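Local structure of arylalkylamine N-Acetyltransferase like 5b (4FD4) at residues A12-D15 / E16-Q19. The protein probably transfers acyl groups from acyl-coenzyme A thioesters to the amino group of arylalkylamines such as serotonin and dopamine. Numbering follows the deposited sequence.
Sequences ARLD and ELEQ
The turn that carries the edge strand 7-11 into helix 17-28 of this GNAT fold is closed by Glu16, at the N-cap position of the helix, which reaches back to Arg13. Glu16 OE1 accepts the backbone N-H of Arg13 through its anti lone pair, N to OE1 2.9 Å, in an almost straight bond (175°). With CG anti to its own carbonyl carbon (chi1 -62°) and an extended chain beyond, Glu16 lays its carboxylate over one face of the Arg13 guanidinium. The two planes are stacked, 18° apart, with Glu16 CD 3.5 Å above the Arg13 guanidinium plane and offset toward its rim. Glu16 OE2 lies well out of that plane, so it meets Arg13 NH2 by charge only, in a long salt bridge of 3.7 Å; a second positive partner is Arg10, and Glu16 also rests on Phe72 of strand 71-81. Arg13 instead grips Asp15 side-on: NE of Arg13 meets Asp15 OD1 in the guanidinium plane at 2.9 Å, while NH2 reaches OD2, tilted from that plane, at 3.0 Å, both through syn lone pairs. The 3-10 turn ahead of the helix is closed by Glu16 N to Arg13 O (2.9 Å) and Leu17 N to Leu14 O (3.0 Å). On the turn's other flank, Leu14 CD1 loosely approaches Leu17 CD1.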
loop_
_atom_site.group_PDB
_atom_site.type_symbol
_atom_site.label_atom_id
_atom_site.label_comp_id
_atom_site.label_asym_id
_atom_site.label_seq_id
_atom_site.Cartn_x
_atom_site.Cartn_y
_atom_site.Cartn_z
ATOM N N ALA A 12 -13.406 7.090 -3.462
ATOM C CA ALA A 12 -14.019 7.558 -2.215
ATOM C C ALA A 12 -14.086 9.087 -2.196
ATOM O O ALA A 12 -13.147 9.749 -2.627
ATOM C CB ALA A 12 -13.238 7.046 -1.018
ATOM N N ARG A 13 -15.191 9.640 -1.702
ATOM C CA ARG A 13 -15.331 11.085 -1.550
ATOM C C ARG A 13 -14.751 11.526 -0.207
ATOM O O ARG A 13 -14.663 10.729 0.740
ATOM C CB ARG A 13 -16.804 11.500 -1.601
ATOM C CG ARG A 13 -17.571 11.063 -2.839
ATOM C CD ARG A 13 -18.948 11.745 -2.890
ATOM N NE ARG A 13 -19.718 11.505 -1.671
ATOM C CZ ARG A 13 -20.452 10.415 -1.465
ATOM N NH1 ARG A 13 -20.513 9.475 -2.397
ATOM N NH2 ARG A 13 -21.116 10.260 -0.327
ATOM N N LEU A 14 -14.372 12.795 -0.117
ATOM C CA LEU A 14 -13.832 13.319 1.136
ATOM C C LEU A 14 -14.810 13.123 2.306
ATOM O O LEU A 14 -14.409 12.743 3.418
ATOM C CB LEU A 14 -13.445 14.786 0.977
ATOM C CG LEU A 14 -12.790 15.423 2.203
ATOM C CD1 LEU A 14 -11.560 14.625 2.613
ATOM C CD2 LEU A 14 -12.421 16.862 1.918
ATOM N N ASP A 15 -16.097 13.339 2.048
ATOM C CA ASP A 15 -17.100 13.210 3.105
ATOM C C ASP A 15 -17.209 11.762 3.599
ATOM O O ASP A 15 -17.886 11.483 4.588
ATOM C CB ASP A 15 -18.465 13.755 2.640
ATOM C CG ASP A 15 -19.025 13.003 1.440
ATOM O OD1 ASP A 15 -18.814 13.446 0.287
ATOM O OD2 ASP A 15 -19.684 11.965 1.643
ATOM N N GLU A 16 -16.506 10.846 2.937
ATOM C CA GLU A 16 -16.560 9.439 3.318
ATOM C C GLU A 16 -15.309 8.995 4.074
ATOM O O GLU A 16 -15.082 7.802 4.294
ATOM C CB GLU A 16 -16.764 8.570 2.077
ATOM C CG GLU A 16 -18.065 8.853 1.354
ATOM C CD GLU A 16 -18.259 7.945 0.156
ATOM O OE1 GLU A 16 -17.438 8.020 -0.790
ATOM O OE2 GLU A 16 -19.213 7.138 0.168
ATOM N N LEU A 17 -14.492 9.961 4.463
ATOM C CA LEU A 17 -13.281 9.653 5.212
ATOM C C LEU A 17 -13.531 8.635 6.343
ATOM O O LEU A 17 -12.782 7.654 6.499
ATOM C CB LEU A 17 -12.677 10.946 5.760
ATOM C CG LEU A 17 -11.255 10.818 6.300
ATOM C CD1 LEU A 17 -10.233 11.344 5.300
ATOM C CD2 LEU A 17 -11.161 11.561 7.612
ATOM N N GLU A 18 -14.591 8.830 7.124
ATOM C CA GLU A 18 -14.828 7.919 8.242
ATOM C C GLU A 18 -15.099 6.484 7.784
ATOM O O GLU A 18 -14.578 5.524 8.376
ATOM C CB GLU A 18 -15.927 8.437 9.187
ATOM C CG GLU A 18 -15.431 9.503 10.169
ATOM C CD GLU A 18 -14.162 9.081 10.914
ATOM O OE1 GLU A 18 -14.130 7.957 11.470
ATOM O OE2 GLU A 18 -13.197 9.878 10.947
ATOM N N GLN A 19 -15.869 6.320 6.713
ATOM C CA GLN A 19 -16.060 4.968 6.196
ATOM C C GLN A 19 -14.732 4.374 5.716
ATOM O O GLN A 19 -14.479 3.179 5.905
ATOM C CB GLN A 19 -17.107 4.929 5.086
ATOM C CG GLN A 19 -18.508 5.297 5.562
ATOM C CD GLN A 19 -18.758 6.789 5.508
ATOM O OE1 GLN A 19 -18.352 7.534 6.404
ATOM N NE2 GLN A 19 -19.434 7.239 4.448
#